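Side-chain contacts in Lin1944 protein (Listeria innocua, PDB 3D7L), which is of uncertain function but belongs to the short-chain dehydrogenase/reductase family and may therefore act as an oxidoreductase: residues Glu21-Lys26 / Ser189-Gln194; Gly13-Ala18 / Ala180-Ala185. All blocks are in the same frame, centred on the assembly; numbering follows the deposited sequence.

Contact 1: residues Glu21-Lys26 / Ser189-Gln194; sequences ERLEKK and SVFGAQ
Lys26 NZ forms a salt bridge with Glu187 OE2 while its aliphatic chain lies across the ring of Phe191. The ammonium itself, Lys26 NZ, lies 5.5 Å from the centroid of the Phe191 ring, so any cation-pi attraction is weak. These residues lie where the segment that follows from helix 14-23 meets the last turn of helix 179-191, on one side of the parallel sheet of a Rossmann fold, the core of short-chain dehydrogenases/reductases.

The Lys26-Phe191 pairing is mostly aliphatic on aromatic. Lys26 CD makes a CH-pi contact over one face of the Phe191 ring, 4.1 Å from the centroid and 16° off the normal, and Lys26 CB comes to 3.4 Å from Phe191 CZ at the ring's far end. The lysine chain bends about its CG-CD bond (chi3 138°), after CB has met the ring rim and where CD lies over the face. The opposite face has Val190 CG1 over it, toward the rim. The ring is thus sandwiched between a lysine methylene and a valine methyl.

On the side toward the sheet, Leu23 divides its two methyls between Val190 and Phe191. It is buried and also touches Ile6 of strand 5-9, as does Val190, which in addition reaches Ala61 and Val63, so this inner part rests on the central strands. Arg22 NE adds a second salt bridge to Glu187, through OE1, so that one carboxylate serves two cations of segment 21-26. Leu23 CD1 lies 4.4 Å from Val190 CG2, and Leu23 CD2 meets the Phe191 ring at its edge, near the ring plane, 4.1 Å from CE2.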
loop_
_atom_site.group_PDB
_atom_site.type_symbol
_atom_site.label_atom_id
_atom_site.label_comp_id
_atom_site.label_asym_id
_atom_site.label_seq_id
_atom_site.Cartn_x
_atom_site.Cartn_y
_atom_site.Cartn_z
ATOM N N GLU D 21 -16.152 -19.053 -13.130
ATOM C CA GLU D 21 -16.227 -20.365 -13.754
ATOM C C GLU D 21 -15.782 -21.516 -12.864
ATOM O O GLU D 21 -16.404 -22.588 -12.872
ATOM C CB GLU D 21 -15.460 -20.377 -15.063
ATOM C CG GLU D 21 -15.950 -21.443 -16.019
ATOM C CD GLU D 21 -15.544 -21.193 -17.472
ATOM O OE1 GLU D 21 -15.976 -21.987 -18.346
ATOM O OE2 GLU D 21 -14.807 -20.212 -17.741
ATOM N N ARG D 22 -14.697 -21.314 -12.123
ATOM C CA ARG D 22 -14.241 -22.309 -11.149
ATOM C C ARG D 22 -15.200 -22.420 -9.965
ATOM O O ARG D 22 -15.710 -23.500 -9.699
ATOM C CB ARG D 22 -12.818 -22.012 -10.645
ATOM C CG ARG D 22 -11.727 -22.347 -11.636
ATOM C CD ARG D 22 -10.402 -22.703 -10.949
ATOM N NE ARG D 22 -10.442 -24.058 -10.410
ATOM C CZ ARG D 22 -10.200 -25.170 -11.102
ATOM N NH1 ARG D 22 -9.887 -25.122 -12.396
ATOM N NH2 ARG D 22 -10.280 -26.348 -10.492
ATOM N N LEU D 23 -15.437 -21.300 -9.273
ATOM C CA LEU D 23 -16.223 -21.280 -8.024
ATOM C C LEU D 23 -17.696 -21.701 -8.181
ATOM O O LEU D 23 -18.290 -22.266 -7.253
ATOM C CB LEU D 23 -16.119 -19.906 -7.342
ATOM C CG LEU D 23 -14.714 -19.313 -7.097
ATOM C CD1 LEU D 23 -14.795 -17.999 -6.316
ATOM C CD2 LEU D 23 -13.784 -20.281 -6.388
ATOM N N GLU D 24 -18.263 -21.436 -9.355
ATOM C CA GLU D 24 -19.605 -21.879 -9.726
ATOM C C GLU D 24 -19.858 -23.375 -9.531
ATOM O O GLU D 24 -20.966 -23.768 -9.181
ATOM C CB GLU D 24 -19.829 -21.647 -11.213
ATOM C CG GLU D 24 -20.381 -20.343 -11.567
ATOM C CD GLU D 24 -20.790 -20.307 -13.012
ATOM O OE1 GLU D 24 -21.905 -19.817 -13.246
ATOM O OE2 GLU D 24 -20.030 -20.782 -13.898
ATOM N N LYS D 25 -18.849 -24.189 -9.839
ATOM C CA LYS D 25 -18.963 -25.647 -9.809
ATOM C C LYS D 25 -19.184 -26.161 -8.387
ATOM O O LYS D 25 -19.701 -27.265 -8.192
ATOM C CB LYS D 25 -17.677 -26.297 -10.326
ATOM C CG LYS D 25 -17.069 -25.712 -11.576
ATOM C CD LYS D 25 -17.637 -26.339 -12.816
ATOM C CE LYS D 25 -16.512 -26.697 -13.774
ATOM N NZ LYS D 25 -16.041 -25.506 -14.489
ATOM N N LYS D 26 -18.762 -25.356 -7.409
ATOM C CA LYS D 26 -18.691 -25.776 -6.005
ATOM C C LYS D 26 -19.571 -24.968 -5.037
ATOM O O LYS D 26 -19.658 -25.327 -3.863
ATOM C CB LYS D 26 -17.244 -25.676 -5.496
ATOM C CG LYS D 26 -16.157 -26.146 -6.447
ATOM C CD LYS D 26 -14.889 -26.504 -5.692
ATOM C CE LYS D 26 -14.300 -27.786 -6.253
ATOM N NZ LYS D 26 -13.056 -28.108 -5.549
ATOM N N SER D 189 -7.872 -20.054 -1.963
ATOM C CA SER D 189 -8.239 -19.142 -0.875
ATOM C C SER D 189 -9.628 -19.427 -0.298
ATOM O O SER D 189 -9.770 -19.501 0.911
ATOM C CB SER D 189 -8.126 -17.674 -1.290
ATOM O OG SER D 189 -8.417 -16.866 -0.186
ATOM N N VAL D 190 -10.635 -19.637 -1.141
ATOM C CA VAL D 190 -11.993 -19.859 -0.645
ATOM C C VAL D 190 -12.167 -21.220 0.041
ATOM O O VAL D 190 -12.795 -21.316 1.105
ATOM C CB VAL D 190 -13.049 -19.666 -1.783
ATOM C CG1 VAL D 190 -14.489 -20.100 -1.345
ATOM C CG2 VAL D 190 -13.041 -18.231 -2.276
ATOM N N PHE D 191 -11.618 -22.273 -0.555
ATOM C CA PHE D 191 -11.939 -23.630 -0.128
ATOM C C PHE D 191 -10.877 -24.270 0.744
ATOM O O PHE D 191 -11.159 -25.247 1.444
ATOM C CB PHE D 191 -12.245 -24.502 -1.347
ATOM C CG PHE D 191 -13.575 -24.199 -1.967
ATOM C CD1 PHE D 191 -14.750 -24.697 -1.402
ATOM C CD2 PHE D 191 -13.660 -23.407 -3.102
ATOM C CE1 PHE D 191 -15.999 -24.401 -1.964
ATOM C CE2 PHE D 191 -14.895 -23.124 -3.683
ATOM C CZ PHE D 191 -16.072 -23.610 -3.104
ATOM N N GLY D 192 -9.657 -23.730 0.676
ATOM C CA GLY D 192 -8.574 -24.103 1.595
ATOM C C GLY D 192 -8.778 -23.474 2.971
ATOM O O GLY D 192 -9.868 -22.966 3.277
ATOM N N ALA D 193 -7.749 -23.513 3.808
ATOM C CA ALA D 193 -7.901 -23.109 5.207
ATOM C C ALA D 193 -6.789 -22.208 5.698
ATOM O O ALA D 193 -6.623 -22.028 6.924
ATOM C CB ALA D 193 -8.023 -24.345 6.114
ATOM N N GLN D 194 -6.036 -21.646 4.755
ATOM C CA GLN D 194 -4.920 -20.758 5.088
ATOM C C GLN D 194 -5.377 -19.311 5.207
ATOM O O GLN D 194 -6.441 -18.945 4.701
ATOM C CB GLN D 194 -3.794 -20.881 4.041
ATOM C CG GLN D 194 -3.381 -22.350 3.781
ATOM C CD GLN D 194 -2.340 -22.518 2.675
ATOM O OE1 GLN D 194 -2.066 -21.596 1.893
ATOM N NE2 GLN D 194 -1.752 -23.709 2.610
#

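Contact 2: residues Gly13-Ala18 / Ala180-Ala185; sequences GTLGSA and AKVARA
Leu15 and Val182 meet with their side chains at about a right angle, methyl against methyl: Leu15 CD1 lies 3.7 Å from Val182 CG1 and only a little farther, 4.1 Å, from Val182 CB. The bond from CA to CB of Val182 points toward the other helix, that of Leu15 does not, and the leucine closes the gap with CG trans to its backbone N (chi1 175°). Both side chains also touch Pro157, at the end of strand 151-157, and Val182 extends the apolar surface to Val155 and Val201.

One turn further along helix 14-23 the contact changes in kind, from branched side chains to small residues facing backbone. Segment 13-18 lies at the start of this helix, the crossover helix of the first beta-alpha-beta unit of the Rossmann fold, after strand 5-9. Gly13 is its N-cap residue; Gly13 and Gly16 belong to the glycine-rich segment that in relatives lies beside the dinucleotide. The axes of the short segments 14-18 and 180-185 approach to 8.8 Å and cross at -65°. Ala18 and Ala183 point their methyls at each other, CB to CB 4.3 Å, and Ala183 CB sits closer still to the Ala18 carbonyl oxygen, 3.5 Å from O. Ala180 turns its methyl away, presenting its backbone instead: Ala180 N is 4.3 Å from Ala18 CB, and the CA atoms of Ala18 and Ala180 are 5.7 Å apart.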
loop_
_atom_site.group_PDB
_atom_site.type_symbol
_atom_site.label_atom_id
_atom_site.label_comp_id
_atom_site.label_asym_id
_atom_site.label_seq_id
_atom_site.Cartn_x
_atom_site.Cartn_y
_atom_site.Cartn_z
ATOM N N GLY D 13 -15.257 -9.044 -15.337
ATOM C CA GLY D 13 -13.879 -8.809 -15.810
ATOM C C GLY D 13 -13.243 -10.085 -16.343
ATOM O O GLY D 13 -13.782 -11.189 -16.155
ATOM N N THR D 14 -12.106 -9.945 -17.015
ATOM C CA THR D 14 -11.408 -11.109 -17.571
ATOM C C THR D 14 -11.086 -12.085 -16.445
ATOM O O THR D 14 -11.505 -13.246 -16.475
ATOM C CB THR D 14 -10.088 -10.717 -18.260
ATOM O OG1 THR D 14 -10.328 -9.676 -19.219
ATOM C CG2 THR D 14 -9.473 -11.920 -18.961
ATOM N N LEU D 15 -10.365 -11.585 -15.439
ATOM C CA LEU D 15 -10.034 -12.391 -14.279
ATOM C C LEU D 15 -11.292 -12.879 -13.536
ATOM O O LEU D 15 -11.451 -14.079 -13.329
ATOM C CB LEU D 15 -9.087 -11.629 -13.341
ATOM C CG LEU D 15 -8.757 -12.337 -12.020
ATOM C CD1 LEU D 15 -8.198 -13.743 -12.238
ATOM C CD2 LEU D 15 -7.813 -11.459 -11.175
ATOM N N GLY D 16 -12.178 -11.955 -13.160
ATOM C CA GLY D 16 -13.434 -12.296 -12.473
ATOM C C GLY D 16 -14.255 -13.411 -13.117
ATOM O O GLY D 16 -14.857 -14.258 -12.429
ATOM N N SER D 17 -14.304 -13.413 -14.442
ATOM C CA SER D 17 -15.141 -14.364 -15.135
ATOM C C SER D 17 -14.500 -15.752 -15.143
ATOM O O SER D 17 -15.205 -16.760 -15.079
ATOM C CB SER D 17 -15.481 -13.867 -16.534
ATOM O OG SER D 17 -14.305 -13.696 -17.303
ATOM N N ALA D 18 -13.162 -15.798 -15.178
ATOM C CA ALA D 18 -12.443 -17.061 -14.947
ATOM C C ALA D 18 -12.642 -17.557 -13.513
ATOM O O ALA D 18 -12.737 -18.762 -13.287
ATOM C CB ALA D 18 -10.969 -16.916 -15.246
ATOM N N ALA D 180 -7.415 -19.057 -16.186
ATOM C CA ALA D 180 -7.764 -20.325 -15.526
ATOM C C ALA D 180 -6.799 -20.746 -14.402
ATOM O O ALA D 180 -7.225 -21.342 -13.404
ATOM C CB ALA D 180 -7.893 -21.461 -16.549
ATOM N N LYS D 181 -5.498 -20.475 -14.578
ATOM C CA LYS D 181 -4.512 -20.847 -13.560
ATOM C C LYS D 181 -4.612 -19.924 -12.353
ATOM O O LYS D 181 -4.565 -20.374 -11.211
ATOM C CB LYS D 181 -3.104 -20.849 -14.153
ATOM C CG LYS D 181 -2.006 -21.319 -13.222
ATOM C CD LYS D 181 -0.666 -21.133 -13.875
ATOM C CE LYS D 181 0.458 -21.630 -12.988
ATOM N NZ LYS D 181 1.765 -21.504 -13.674
ATOM N N VAL D 182 -4.747 -18.627 -12.592
ATOM C CA VAL D 182 -4.944 -17.691 -11.508
ATOM C C VAL D 182 -6.226 -18.034 -10.725
ATOM O O VAL D 182 -6.257 -17.890 -9.509
ATOM C CB VAL D 182 -4.989 -16.226 -12.016
ATOM C CG1 VAL D 182 -5.105 -15.247 -10.845
ATOM C CG2 VAL D 182 -3.720 -15.910 -12.832
ATOM N N ALA D 183 -7.261 -18.507 -11.418
ATOM C CA ALA D 183 -8.570 -18.779 -10.778
ATOM C C ALA D 183 -8.466 -19.886 -9.720
ATOM O O ALA D 183 -9.218 -19.888 -8.738
ATOM C CB ALA D 183 -9.619 -19.104 -11.827
ATOM N N ARG D 184 -7.518 -20.810 -9.930
ATOM C CA ARG D 184 -7.210 -21.884 -8.980
ATOM C C ARG D 184 -6.758 -21.360 -7.609
ATOM O O ARG D 184 -7.138 -21.922 -6.584
ATOM C CB ARG D 184 -6.138 -22.822 -9.549
ATOM C CG ARG D 184 -6.612 -23.772 -10.625
ATOM C CD ARG D 184 -5.436 -24.662 -11.125
ATOM N NE ARG D 184 -5.815 -25.430 -12.308
ATOM C CZ ARG D 184 -6.437 -26.614 -12.295
ATOM N NH1 ARG D 184 -6.757 -27.219 -11.153
ATOM N NH2 ARG D 184 -6.727 -27.212 -13.448
ATOM N N ALA D 185 -5.968 -20.287 -7.609
ATOM C CA ALA D 185 -5.515 -19.594 -6.399
ATOM C C ALA D 185 -6.660 -18.992 -5.583
ATOM O O ALA D 185 -6.647 -19.030 -4.323
ATOM C CB ALA D 185 -4.491 -18.503 -6.771
#

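Overall arrangement
From the N terminus, strand 5-9 leads into helix 14-23, which supplies first segment 13-18 and then the start of segment 21-26. The chain next adds the sheet strands up to 151-157, before helix 179-191 returns to pack on that first helix, contributing segment 180-185 and then the start of 189-194, in the same order. Contact 2 closes a loop of 161 residues and contact 1 one of 162; since their segments alternate, the loops cross rather than nest. Their centres lie about 11 Å apart, joined by Arg22, whose CD is 3.6 Å from Arg184 N. Together they tie the opening helix to the last one, just before strand 198-201, outermost in the chain's own sheet.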